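Local coordinates for protein YghZ aldo-keto reductase (Escherichia coli, PDB 3N6Q) that probably catalyses the NADPH-dependent reduction of aldehydes and ketones to alcohols, as a TIM-barrel member of the aldo-keto reductase family, at residues E148-L153 and Q176-L181; R46-K51 and E306-N311; L199-D204 and Q330-G335; S21-P26 and E91-T96; G228-K233 and N265-L270. One frame throughout, in Å; residues are numbered along the deposited sequence.

The five contacts are spread round an eight-stranded TIM barrel. Interactions 1 and 2 join outer helices that neighbour each other, and lie on opposite sides of the chain's centre with their own centres 36 Å apart. Interaction 4 is the most central, inside the barrel wall at about 11 Å from the chain's centre, with its centre 19 Å from that of interaction 2. Interactions 3 and 5 have centres 13 Å apart and touch directly: Ser266 OG lies 2.7 Å from His331 O, a probable hydrogen bond between helices 261-276 and 322-334. Both involve loops that follow barrel strands, the side on which aldo-keto reductases generally bind cofactor and substrate; no cofactor is present in this structure.

Interaction 1: E148-L153 and Q176-L181; sequences ETASAL and QKMVEL
Ala150, Leu153, Met178 and Leu181 form a purely apolar contact between helices 146-158 and 172-183. The methyl of Ala150 is met twice, by Leu181 CB at 3.7 Å and by the terminal methyl of Met178, with Ala150 CB 3.9 Å from Met178 CE. The same methionine methyl reaches Leu153 CD1 at 4.0 Å, the two side chains crossing at about a right angle. Met178 CB does not aim at the opposite helix; bends at chi2 (-70°) and chi3 (-45°) fold the thioether back, so that its methyl touches both the alanine and the leucine.

Polar interactions keep to the flanks. On the far side of its own helix, Gln176 NE2 donates to Glu180 OE2 over 2.8 Å, approaching from above the carboxylate plane. Thr149 OG1 is hydrogen-bonded to Gly111 O, while the carboxylate of Glu148 turns outward to Tyr164 and the backbone of Gly22, both of the second subunit.

The helices follow the parallel, adjacent strands 132-137 and 162-168, which makes them neighbours in the outer layer of the TIM barrel. Their axes come within 9.7 Å at a crossing angle of -51°, with the small Ala150 at the closest backbone approach. With methyl and methylene groups alone meeting here, the union rests on shape and on exclusion of water, and the directional bonds lie within one helix, with other parts of the barrel and at the subunit interface.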
# COMPACT_ATOMS: atom_id res chain seq x y z
N GLU B 148 6.09 -8.69 -16.20
CA GLU B 148 6.05 -9.41 -14.89
C GLU B 148 7.26 -9.01 -14.03
O GLU B 148 7.12 -8.70 -12.85
CB GLU B 148 6.02 -10.92 -15.12
CG GLU B 148 6.03 -11.70 -13.72
CD GLU B 148 5.75 -13.20 -13.87
OE1 GLU B 148 5.21 -13.63 -14.91
OE2 GLU B 148 6.14 -13.97 -12.96
N THR B 149 8.46 -9.06 -14.62
CA THR B 149 9.65 -8.64 -13.90
C THR B 149 9.51 -7.18 -13.44
O THR B 149 9.79 -6.87 -12.26
CB THR B 149 10.87 -8.83 -14.79
OG1 THR B 149 10.95 -10.22 -15.19
CG2 THR B 149 12.17 -8.46 -14.05
N ALA B 150 9.06 -6.28 -14.34
CA ALA B 150 8.88 -4.86 -13.95
C ALA B 150 7.91 -4.66 -12.83
O ALA B 150 8.11 -3.79 -11.99
CB ALA B 150 8.49 -3.96 -15.17
N SER B 151 6.78 -5.39 -12.88
CA SER B 151 5.73 -5.30 -11.85
C SER B 151 6.30 -5.75 -10.52
O SER B 151 5.99 -5.16 -9.47
CB SER B 151 4.53 -6.22 -12.15
OG SER B 151 3.54 -6.05 -11.13
N ALA B 152 7.10 -6.80 -10.57
CA ALA B 152 7.79 -7.27 -9.32
C ALA B 152 8.69 -6.16 -8.72
O ALA B 152 8.66 -5.88 -7.51
CB ALA B 152 8.60 -8.54 -9.58
N LEU B 153 9.57 -5.60 -9.54
CA LEU B 153 10.36 -4.46 -9.08
C LEU B 153 9.45 -3.34 -8.55
O LEU B 153 9.78 -2.76 -7.49
CB LEU B 153 11.25 -3.91 -10.23
CG LEU B 153 12.23 -4.93 -10.76
CD1 LEU B 153 12.99 -4.26 -12.01
CD2 LEU B 153 13.24 -5.35 -9.68
N GLN B 176 15.53 -0.26 -22.69
CA GLN B 176 14.52 0.70 -23.04
C GLN B 176 13.08 0.23 -22.69
O GLN B 176 12.27 1.03 -22.20
CB GLN B 176 14.63 1.07 -24.53
CG GLN B 176 13.50 1.98 -25.02
CD GLN B 176 13.73 3.38 -24.59
OE1 GLN B 176 14.87 3.85 -24.59
NE2 GLN B 176 12.65 4.10 -24.28
N LYS B 177 12.80 -1.04 -22.93
CA LYS B 177 11.50 -1.58 -22.57
C LYS B 177 11.29 -1.48 -21.04
O LYS B 177 10.20 -1.13 -20.57
CB LYS B 177 11.39 -3.04 -23.06
CG LYS B 177 9.99 -3.66 -22.82
CD LYS B 177 8.88 -2.73 -23.34
CE LYS B 177 7.60 -3.52 -23.54
NZ LYS B 177 6.47 -2.66 -24.01
N MET B 178 12.31 -1.84 -20.26
CA MET B 178 12.11 -1.82 -18.78
C MET B 178 11.86 -0.41 -18.31
O MET B 178 11.09 -0.15 -17.38
CB MET B 178 13.33 -2.40 -18.03
CG MET B 178 13.62 -3.88 -18.32
SD MET B 178 12.25 -4.90 -17.53
CE MET B 178 12.28 -4.01 -15.95
N VAL B 179 12.53 0.57 -18.94
CA VAL B 179 12.29 1.96 -18.57
C VAL B 179 10.86 2.32 -18.80
O VAL B 179 10.22 2.97 -17.92
CB VAL B 179 13.19 2.95 -19.41
CG1 VAL B 179 12.69 4.38 -19.22
CG2 VAL B 179 14.63 2.79 -18.99
N GLU B 180 10.33 1.94 -19.97
CA GLU B 180 8.94 2.29 -20.31
C GLU B 180 7.98 1.57 -19.34
O GLU B 180 6.95 2.15 -18.92
CB GLU B 180 8.63 1.90 -21.77
CG GLU B 180 9.52 2.72 -22.76
CD GLU B 180 9.57 2.20 -24.22
OE1 GLU B 180 9.09 1.08 -24.53
OE2 GLU B 180 10.22 2.89 -25.07
N LEU B 181 8.28 0.30 -19.08
CA LEU B 181 7.40 -0.52 -18.20
C LEU B 181 7.37 0.05 -16.78
O LEU B 181 6.29 0.32 -16.22
CB LEU B 181 7.79 -2.00 -18.21
CG LEU B 181 7.45 -2.75 -19.51
CD1 LEU B 181 8.07 -4.13 -19.43
CD2 LEU B 181 5.90 -2.79 -19.81

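Interaction 2: R46-K51 and E306-N311; sequences RAILRK and EQLEEN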
# COMPACT_ATOMS: atom_id res chain seq x y z
N ARG B 46 35.70 -7.64 7.90
CA ARG B 46 35.43 -6.47 8.70
C ARG B 46 36.40 -5.36 8.32
O ARG B 46 36.01 -4.19 8.25
CB ARG B 46 35.64 -6.79 10.21
CG ARG B 46 35.45 -5.54 11.06
CD ARG B 46 35.83 -5.80 12.55
NE ARG B 46 35.38 -7.12 13.00
CZ ARG B 46 34.16 -7.38 13.42
NH1 ARG B 46 33.22 -6.42 13.43
NH2 ARG B 46 33.89 -8.63 13.84
N ALA B 47 37.65 -5.73 8.10
CA ALA B 47 38.71 -4.75 7.79
C ALA B 47 38.43 -4.06 6.44
O ALA B 47 38.60 -2.80 6.31
CB ALA B 47 40.04 -5.42 7.75
N ILE B 48 38.01 -4.87 5.46
CA ILE B 48 37.55 -4.36 4.16
C ILE B 48 36.39 -3.36 4.26
O ILE B 48 36.46 -2.26 3.67
CB ILE B 48 37.28 -5.48 3.11
CG1 ILE B 48 38.52 -6.40 2.89
CG2 ILE B 48 36.76 -4.80 1.80
CD1 ILE B 48 38.24 -7.80 2.33
N LEU B 49 35.28 -3.70 4.96
CA LEU B 49 34.17 -2.74 5.04
C LEU B 49 34.55 -1.47 5.73
O LEU B 49 34.04 -0.35 5.39
CB LEU B 49 32.93 -3.36 5.75
CG LEU B 49 32.40 -4.64 5.07
CD1 LEU B 49 31.15 -5.19 5.82
CD2 LEU B 49 31.94 -4.33 3.62
N ARG B 50 35.31 -1.61 6.81
CA ARG B 50 35.64 -0.42 7.59
C ARG B 50 36.53 0.51 6.77
O ARG B 50 36.36 1.71 6.82
CB ARG B 50 36.41 -0.79 8.86
CG ARG B 50 35.51 -1.45 9.92
CD ARG B 50 36.35 -1.69 11.19
NE ARG B 50 35.54 -2.15 12.33
CZ ARG B 50 36.01 -2.24 13.58
NH1 ARG B 50 37.28 -1.93 13.84
NH2 ARG B 50 35.21 -2.70 14.56
N LYS B 51 37.48 -0.07 6.09
CA LYS B 51 38.36 0.72 5.23
C LYS B 51 37.57 1.38 4.11
O LYS B 51 37.72 2.62 3.88
CB LYS B 51 39.51 -0.14 4.68
CG LYS B 51 40.43 0.58 3.63
CD LYS B 51 41.15 1.78 4.31
CE LYS B 51 42.13 1.28 5.36
NZ LYS B 51 43.03 2.36 5.88
N GLU B 306 44.24 -2.78 1.68
CA GLU B 306 45.26 -2.02 0.93
C GLU B 306 44.83 -1.79 -0.50
O GLU B 306 45.22 -0.79 -1.12
CB GLU B 306 46.58 -2.81 0.90
CG GLU B 306 47.34 -2.85 2.22
CD GLU B 306 46.68 -3.71 3.30
OE1 GLU B 306 45.86 -4.62 2.98
OE2 GLU B 306 46.96 -3.45 4.50
N GLN B 307 44.14 -2.78 -1.08
CA GLN B 307 43.71 -2.67 -2.45
C GLN B 307 42.82 -1.46 -2.62
O GLN B 307 42.92 -0.77 -3.64
CB GLN B 307 42.96 -3.92 -2.95
CG GLN B 307 42.67 -3.76 -4.46
CD GLN B 307 41.78 -4.84 -5.08
OE1 GLN B 307 41.70 -5.96 -4.57
NE2 GLN B 307 41.16 -4.52 -6.25
N LEU B 308 41.95 -1.20 -1.63
CA LEU B 308 41.05 -0.06 -1.72
C LEU B 308 41.85 1.24 -1.70
O LEU B 308 41.61 2.13 -2.50
CB LEU B 308 40.02 -0.05 -0.58
CG LEU B 308 39.06 -1.24 -0.62
CD1 LEU B 308 38.20 -1.21 0.67
CD2 LEU B 308 38.17 -1.10 -1.90
N GLU B 309 42.81 1.33 -0.77
CA GLU B 309 43.65 2.53 -0.70
C GLU B 309 44.31 2.78 -2.08
O GLU B 309 44.33 3.88 -2.57
CB GLU B 309 44.69 2.40 0.42
CG GLU B 309 44.05 2.10 1.79
CD GLU B 309 45.06 1.97 2.97
OE1 GLU B 309 44.92 2.77 3.93
OE2 GLU B 309 45.95 1.08 2.97
N GLU B 310 44.80 1.74 -2.74
CA GLU B 310 45.51 1.90 -4.00
C GLU B 310 44.52 2.29 -5.09
O GLU B 310 44.75 3.22 -5.89
CB GLU B 310 46.20 0.59 -4.35
CG GLU B 310 47.31 0.68 -5.42
CD GLU B 310 46.81 0.50 -6.87
OE1 GLU B 310 45.62 0.77 -7.17
OE2 GLU B 310 47.63 0.08 -7.73
N ASN B 311 43.37 1.64 -5.10
CA ASN B 311 42.41 1.88 -6.24
C ASN B 311 41.79 3.30 -6.26
O ASN B 311 41.58 3.93 -7.32
CB ASN B 311 41.31 0.83 -6.20
CG ASN B 311 41.76 -0.54 -6.73
OD1 ASN B 311 41.02 -1.51 -6.56
ND2 ASN B 311 42.98 -0.64 -7.25
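Lys51 reaches from helix 42-54 to Leu308 and Glu309 of helix 305-312. Its CB points toward the other helix and, with CG anti to the backbone N (chi1 174°), the chain sets off past Leu308 in the opposite sense to that leucine, Lys51 CG lying 4.1 Å from Leu308 CD1. Bends at chi2 and chi3 then turn it across Glu309: Lys51 CD rests 3.9 Å from Glu309 CG, and CE comes within 3.5 Å of Glu309 OE1. At the tip, NZ donates to Glu309 OE1 over 2.7 Å, a salt bridge entered from well above the carboxylate plane (57° out of it). A methionine in its place would probably leave the carboxylate of Glu309 without its charged mate across the two helices. On the buried side of the contact, Leu308 CD1 meets Ile48 O at 3.6 Å and Ile48 CG2 at 4.0 Å. Ile48 and Leu308 both also pack on Leu30 of strand 24-31. The helices run side by side, 27° apart in direction, outside the neighbouring parallel strands 24-31 and 297-300, where the first and last strands of the TIM barrel close the ring.

Interaction 3: L199-D204 and Q330-G335; sequences LNRWVD and QHIADG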
# COMPACT_ATOMS: atom_id res chain seq x y z
N LEU B 199 38.85 -3.85 -21.82
CA LEU B 199 38.92 -4.98 -22.73
C LEU B 199 37.54 -5.40 -23.18
O LEU B 199 37.41 -6.30 -23.99
CB LEU B 199 39.61 -6.19 -22.08
CG LEU B 199 40.96 -5.78 -21.47
CD1 LEU B 199 41.64 -7.04 -21.02
CD2 LEU B 199 41.79 -5.06 -22.54
N ASN B 200 36.50 -4.81 -22.59
CA ASN B 200 35.14 -5.28 -22.88
C ASN B 200 34.20 -4.11 -23.09
O ASN B 200 33.70 -3.49 -22.13
CB ASN B 200 34.61 -6.23 -21.80
CG ASN B 200 33.21 -6.73 -22.13
OD1 ASN B 200 32.63 -6.35 -23.15
ND2 ASN B 200 32.65 -7.52 -21.26
N ARG B 201 34.05 -3.71 -24.36
CA ARG B 201 33.31 -2.49 -24.66
C ARG B 201 31.99 -2.72 -25.34
O ARG B 201 31.48 -1.83 -25.98
CB ARG B 201 34.15 -1.48 -25.46
CG ARG B 201 35.48 -1.30 -24.76
CD ARG B 201 36.08 -0.03 -25.09
NE ARG B 201 37.48 -0.14 -24.86
CZ ARG B 201 38.36 0.65 -25.43
NH1 ARG B 201 37.89 1.61 -26.25
NH2 ARG B 201 39.66 0.50 -25.16
N TRP B 202 31.32 -3.82 -24.98
CA TRP B 202 29.99 -4.09 -25.47
C TRP B 202 29.05 -2.93 -25.20
O TRP B 202 28.21 -2.57 -26.04
CB TRP B 202 29.43 -5.45 -24.94
CG TRP B 202 28.72 -5.44 -23.60
CD1 TRP B 202 29.23 -5.91 -22.39
CD2 TRP B 202 27.34 -5.07 -23.32
NE1 TRP B 202 28.28 -5.80 -21.41
CE2 TRP B 202 27.12 -5.29 -21.94
CE3 TRP B 202 26.29 -4.57 -24.10
CZ2 TRP B 202 25.89 -5.00 -21.31
CZ3 TRP B 202 25.05 -4.31 -23.47
CH2 TRP B 202 24.87 -4.54 -22.09
N VAL B 203 29.18 -2.28 -24.03
CA VAL B 203 28.23 -1.23 -23.70
C VAL B 203 28.35 -0.05 -24.70
O VAL B 203 27.38 0.63 -25.01
CB VAL B 203 28.35 -0.67 -22.25
CG1 VAL B 203 28.33 -1.79 -21.20
CG2 VAL B 203 29.50 0.15 -22.10
N ASP B 204 29.56 0.19 -25.14
CA ASP B 204 29.87 1.27 -26.10
C ASP B 204 29.31 0.88 -27.48
O ASP B 204 28.39 1.53 -28.05
CB ASP B 204 31.42 1.45 -26.19
CG ASP B 204 32.06 2.06 -24.90
OD1 ASP B 204 31.30 2.37 -23.96
OD2 ASP B 204 33.32 2.24 -24.82
N GLN B 330 44.82 0.93 -29.85
CA GLN B 330 45.71 0.20 -30.72
C GLN B 330 46.42 -1.01 -30.06
O GLN B 330 46.56 -2.06 -30.70
CB GLN B 330 46.73 1.18 -31.35
CG GLN B 330 47.63 0.53 -32.42
CD GLN B 330 46.88 0.34 -33.71
OE1 GLN B 330 46.31 1.30 -34.25
NE2 GLN B 330 46.80 -0.91 -34.18
N HIS B 331 46.95 -0.85 -28.84
CA HIS B 331 47.60 -1.97 -28.14
C HIS B 331 46.56 -3.08 -27.95
O HIS B 331 46.89 -4.28 -28.08
CB HIS B 331 48.12 -1.57 -26.75
CG HIS B 331 49.34 -0.71 -26.79
ND1 HIS B 331 50.42 -1.01 -27.59
CD2 HIS B 331 49.65 0.42 -26.13
CE1 HIS B 331 51.36 -0.09 -27.41
NE2 HIS B 331 50.93 0.76 -26.49
N ILE B 332 45.32 -2.69 -27.71
CA ILE B 332 44.25 -3.72 -27.50
C ILE B 332 43.97 -4.53 -28.78
O ILE B 332 44.04 -5.77 -28.76
CB ILE B 332 42.98 -3.16 -26.83
CG1 ILE B 332 43.30 -2.78 -25.38
CG2 ILE B 332 41.82 -4.22 -26.83
CD1 ILE B 332 42.29 -1.76 -24.78
N ALA B 333 43.82 -3.82 -29.88
CA ALA B 333 43.68 -4.43 -31.22
C ALA B 333 44.89 -5.29 -31.59
O ALA B 333 44.71 -6.46 -31.95
CB ALA B 333 43.46 -3.32 -32.28
N ASP B 334 46.11 -4.75 -31.45
CA ASP B 334 47.33 -5.50 -31.77
C ASP B 334 47.45 -6.79 -30.97
O ASP B 334 48.06 -7.77 -31.44
CB ASP B 334 48.61 -4.68 -31.51
CG ASP B 334 48.80 -3.53 -32.47
OD1 ASP B 334 48.06 -3.39 -33.48
OD2 ASP B 334 49.70 -2.71 -32.18
N GLY B 335 47.03 -6.75 -29.70
CA GLY B 335 47.20 -7.91 -28.84
C GLY B 335 46.01 -8.86 -28.87
O GLY B 335 46.00 -9.83 -28.13
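The guanidinium of Arg201 is met at its edge, near its plane, by Ile332 CD1, which lies 3.5 Å from Arg201 NH2. In the conformer described here, one of two modelled, the indole of Trp202 carries Val203 CG1 over the centre of one face, with Asn200 OD1 at its rim and in its plane. This is the place in the aldo-keto reductase TIM barrel where the loop after strand 191-193 meets helix 322-334, near the C-terminal end of the chain.

The apolar half of the contact is made by Leu199 and Ile332. The leucine CB is not aimed at the helix, yet its CD2 branch comes within 3.9 Å of Ile332 CG1, and the two side chains cross obliquely. Ile332 CB does point at the loop, and its ethyl branch, anti to the carbonyl carbon (chi1 -68°), carries CD1, the methyl that touches the arginine, to within 4.0 Å of Leu199 CD2. Leu270 of helix 261-276 packs against Ile332 as well.

The charge of Arg201 is answered just outside the two segments. Its chain, extended from CG to NE, brings NH2 to a salt bridge with Asp329, one turn before Ile332 on the same helix, while NE bonds to Leu198 O. The same nitrogen, NH2, thus has the aspartate as its ionic partner and the isoleucine methyl as a neighbour. Arg201 also occupies the N-cap position of helix 202-205, where its carbonyl O accepts a weak bond from Asp204 N at 2.9 Å.

Interaction 4: S21-P26 and E91-T96; sequences SGLRLP and ELIIST
Leu23 and Ile93 meet tip to tip, Leu23 CD1 standing 3.8 Å from Ile93 CD1, and this is the tight part of the contact. Leu23 throws its CG opposite the backbone N (chi1 -170°), which carries its methyls toward the strand, and Ile93 answers with the end of its ethyl branch. The third subunit covers this pair, with its Tyr107 on Ile93 and its Lys114 on Leu23. The second touch is looser: Leu25 CD2 lies 4.1 Å from Ile93 CG2, the side chains crossing at about a right angle, so the isoleucine offers one branch to each leucine. Between these two leucines Arg24 leads the other way, its side chain partly exposed and lying against Tyr15 and Tyr17; its backbone O is hydrogen-bonded to Tyr107 OH of the third subunit. Ahead of the strand, Ser21 OG accepts from Leu23 N over 3.1 Å in an ST turn, which helps set the backbone from which Leu23 springs. Strands 24-31 and 93-98 are not paired with each other; strand 59-61 lies between them, and Leu25 CA and Ile93 CA are 8.0 Å apart. Apolar residues at the starts of strands, beside an N-terminal beta hairpin (15-17 with 24-31), are characteristic of the closed bottom of the aldo-keto reductase TIM barrel.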
# COMPACT_ATOMS: atom_id res chain seq x y z
N SER B 21 18.95 11.11 -11.56
CA SER B 21 18.41 11.11 -10.19
C SER B 21 19.16 12.07 -9.30
O SER B 21 20.25 12.56 -9.63
CB SER B 21 18.46 9.66 -9.56
OG SER B 21 19.78 9.36 -9.13
N GLY B 22 18.67 12.16 -8.05
CA GLY B 22 19.35 12.92 -7.02
C GLY B 22 20.27 12.05 -6.15
O GLY B 22 20.82 12.53 -5.15
N LEU B 23 20.43 10.78 -6.50
CA LEU B 23 21.25 9.90 -5.66
C LEU B 23 22.72 9.95 -6.14
O LEU B 23 23.00 9.68 -7.30
CB LEU B 23 20.73 8.44 -5.73
CG LEU B 23 21.40 7.51 -4.68
CD1 LEU B 23 20.73 7.84 -3.28
CD2 LEU B 23 21.29 5.95 -5.07
N ARG B 24 23.62 10.28 -5.24
CA ARG B 24 25.07 10.35 -5.57
C ARG B 24 25.79 9.09 -5.12
O ARG B 24 25.75 8.75 -3.93
CB ARG B 24 25.69 11.58 -4.86
CG ARG B 24 24.98 12.87 -5.31
CD ARG B 24 25.16 14.00 -4.27
NE ARG B 24 26.51 14.44 -4.43
CZ ARG B 24 27.17 15.19 -3.56
NH1 ARG B 24 26.54 15.67 -2.48
NH2 ARG B 24 28.43 15.52 -3.83
N LEU B 25 26.45 8.40 -6.04
CA LEU B 25 27.23 7.22 -5.69
C LEU B 25 28.70 7.67 -5.59
O LEU B 25 29.10 8.60 -6.32
CB LEU B 25 27.06 6.12 -6.74
CG LEU B 25 25.59 5.60 -6.80
CD1 LEU B 25 25.44 4.60 -7.93
CD2 LEU B 25 25.19 4.97 -5.43
N PRO B 26 29.48 7.04 -4.71
CA PRO B 26 30.94 7.19 -4.79
C PRO B 26 31.42 6.71 -6.15
O PRO B 26 30.86 5.73 -6.69
CB PRO B 26 31.45 6.26 -3.69
CG PRO B 26 30.38 5.11 -3.72
CD PRO B 26 29.10 5.89 -3.85
N GLU B 91 23.74 6.38 5.97
CA GLU B 91 24.84 6.89 5.15
C GLU B 91 25.27 5.90 4.05
O GLU B 91 26.27 6.14 3.37
CB GLU B 91 26.03 7.21 6.07
CG GLU B 91 25.73 8.47 6.88
CD GLU B 91 26.75 8.75 7.96
OE1 GLU B 91 27.95 8.86 7.67
OE2 GLU B 91 26.32 8.91 9.11
N LEU B 92 24.64 4.70 4.02
CA LEU B 92 25.06 3.63 3.11
C LEU B 92 24.02 3.41 2.01
O LEU B 92 22.80 3.55 2.26
CB LEU B 92 25.20 2.26 3.85
CG LEU B 92 26.19 2.28 5.01
CD1 LEU B 92 26.28 0.81 5.55
CD2 LEU B 92 27.59 2.77 4.52
N ILE B 93 24.49 3.04 0.82
CA ILE B 93 23.59 2.56 -0.26
C ILE B 93 23.86 1.09 -0.47
O ILE B 93 24.97 0.68 -0.79
CB ILE B 93 23.83 3.33 -1.61
CG1 ILE B 93 23.73 4.82 -1.40
CG2 ILE B 93 22.91 2.76 -2.76
CD1 ILE B 93 22.27 5.28 -0.93
N ILE B 94 22.89 0.28 -0.05
CA ILE B 94 23.07 -1.15 -0.06
C ILE B 94 22.22 -1.70 -1.20
O ILE B 94 21.02 -1.43 -1.28
CB ILE B 94 22.61 -1.78 1.30
CG1 ILE B 94 23.52 -1.27 2.45
CG2 ILE B 94 22.61 -3.34 1.14
CD1 ILE B 94 22.97 -1.53 3.86
N SER B 95 22.79 -2.53 -2.08
CA SER B 95 21.97 -3.13 -3.10
C SER B 95 21.93 -4.66 -2.98
O SER B 95 22.81 -5.28 -2.34
CB SER B 95 22.47 -2.77 -4.48
OG SER B 95 23.83 -3.21 -4.54
N THR B 96 20.84 -5.26 -3.48
CA THR B 96 20.92 -6.67 -3.80
C THR B 96 20.12 -7.00 -5.06
O THR B 96 19.64 -6.08 -5.72
CB THR B 96 20.47 -7.55 -2.59
OG1 THR B 96 20.86 -8.89 -2.84
CG2 THR B 96 18.95 -7.51 -2.46

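Interaction 5: G228-K233 and N265-L270; sequences GLLTGK and NSLRLL
Leu267 of helix 261-276 presses its CD2 methyl onto the loop 228-233, reaching Leu229 O at 3.5 Å and, more loosely, Leu230 CD2 at 4.5 Å. Its CB already points toward the loop, and with CG anti to the carbonyl carbon (chi1 -66°) the CD2 branch is the one brought to the loop. The Leu229 side chain flanks the contact without a close touch.

Around this first shell the loop is held by its own bonds. Gly228 to Thr231 form a type I beta turn, whose backbone bond is long and weak. It is reinforced by Thr231 OG1, which donates to Gly228 O at 2.9 Å. The same hydroxyl accepts from Lys233 N at 2.9 Å, making an ST turn, so it grips the chain both before and after itself. Gly228 has a positive phi of 101° that, with its psi, by itself calls for glycine.

Farther out, Leu230 packs on Leu198 and on Met281 and Ala285 of helix 281-289, while Leu270, a turn along from Leu267, lies against Met281 and Ile328. The loop follows strand 218-221, where relatives fold chain over the bound dinucleotide; here it runs toward an unmodelled section, and any such role is only probable.

A methyl resting on a carbonyl oxygen, with a distant leucine beside it, is a light, non-directional contact: the directional bonds here lie within the loop, at the Thr231 hydroxyl, and the helix contributes only apolar contact across the two segments.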
# COMPACT_ATOMS: atom_id res chain seq x y z
N GLY B 228 41.36 -9.25 -12.99
CA GLY B 228 42.80 -9.36 -12.81
C GLY B 228 43.55 -9.15 -14.09
O GLY B 228 44.73 -8.89 -14.05
N LEU B 229 42.90 -9.22 -15.25
CA LEU B 229 43.67 -8.97 -16.48
C LEU B 229 44.22 -7.53 -16.49
O LEU B 229 45.27 -7.27 -17.07
CB LEU B 229 42.84 -9.22 -17.74
CG LEU B 229 42.52 -10.70 -17.98
CD1 LEU B 229 41.66 -10.80 -19.24
CD2 LEU B 229 43.82 -11.45 -18.17
N LEU B 230 43.54 -6.62 -15.83
CA LEU B 230 43.98 -5.19 -15.89
C LEU B 230 44.63 -4.74 -14.60
O LEU B 230 44.39 -3.61 -14.13
CB LEU B 230 42.76 -4.32 -16.22
CG LEU B 230 42.20 -4.56 -17.62
CD1 LEU B 230 40.85 -3.87 -17.83
CD2 LEU B 230 43.22 -4.03 -18.68
N THR B 231 45.41 -5.64 -14.00
CA THR B 231 46.17 -5.34 -12.78
C THR B 231 47.62 -5.79 -13.01
O THR B 231 48.00 -6.20 -14.11
CB THR B 231 45.63 -6.11 -11.53
OG1 THR B 231 45.85 -7.52 -11.71
CG2 THR B 231 44.15 -5.81 -11.26
N GLY B 232 48.41 -5.80 -11.94
CA GLY B 232 49.72 -6.49 -11.98
C GLY B 232 49.69 -7.99 -12.30
O GLY B 232 50.69 -8.56 -12.78
N LYS B 233 48.54 -8.63 -12.09
CA LYS B 233 48.49 -10.08 -11.84
C LYS B 233 49.15 -10.98 -12.87
O LYS B 233 49.88 -11.90 -12.51
CB LYS B 233 47.07 -10.55 -11.53
CG LYS B 233 46.73 -10.46 -10.04
CD LYS B 233 45.25 -10.78 -9.76
CE LYS B 233 44.46 -9.48 -9.43
NZ LYS B 233 42.99 -9.79 -9.19
N ASN B 265 52.08 -9.43 -24.38
CA ASN B 265 52.87 -8.33 -24.92
C ASN B 265 52.07 -7.01 -24.87
O ASN B 265 52.61 -5.94 -24.48
CB ASN B 265 53.29 -8.60 -26.36
CG ASN B 265 54.43 -7.69 -26.80
OD1 ASN B 265 55.53 -7.75 -26.25
ND2 ASN B 265 54.17 -6.84 -27.78
N SER B 266 50.83 -7.06 -25.33
CA SER B 266 49.99 -5.88 -25.25
C SER B 266 49.68 -5.47 -23.83
O SER B 266 49.63 -4.29 -23.55
CB SER B 266 48.71 -6.04 -26.04
OG SER B 266 48.99 -5.85 -27.43
N LEU B 267 49.43 -6.41 -22.91
CA LEU B 267 49.22 -6.00 -21.51
C LEU B 267 50.46 -5.32 -20.89
O LEU B 267 50.32 -4.38 -20.09
CB LEU B 267 48.79 -7.16 -20.62
CG LEU B 267 47.42 -7.72 -20.97
CD1 LEU B 267 47.33 -9.11 -20.33
CD2 LEU B 267 46.34 -6.75 -20.38
N ARG B 268 51.65 -5.82 -21.27
CA ARG B 268 52.90 -5.21 -20.88
C ARG B 268 52.99 -3.76 -21.39
O ARG B 268 53.37 -2.89 -20.65
CB ARG B 268 54.11 -6.05 -21.32
CG ARG B 268 54.28 -7.41 -20.58
CD ARG B 268 55.49 -8.27 -21.06
NE ARG B 268 55.13 -9.46 -21.84
CZ ARG B 268 55.60 -9.73 -23.06
NH1 ARG B 268 56.42 -8.87 -23.65
NH2 ARG B 268 55.21 -10.83 -23.71
N LEU B 269 52.62 -3.52 -22.63
CA LEU B 269 52.71 -2.16 -23.19
C LEU B 269 51.64 -1.24 -22.56
O LEU B 269 51.90 -0.07 -22.25
CB LEU B 269 52.51 -2.22 -24.70
CG LEU B 269 53.71 -2.80 -25.47
CD1 LEU B 269 53.24 -3.15 -26.92
CD2 LEU B 269 54.84 -1.76 -25.47
N LEU B 270 50.47 -1.81 -22.28
CA LEU B 270 49.50 -1.02 -21.50
C LEU B 270 50.01 -0.65 -20.10
O LEU B 270 49.79 0.51 -19.65
CB LEU B 270 48.14 -1.75 -21.43
CG LEU B 270 47.38 -1.79 -22.76
CD1 LEU B 270 46.30 -2.90 -22.62
CD2 LEU B 270 46.75 -0.40 -23.00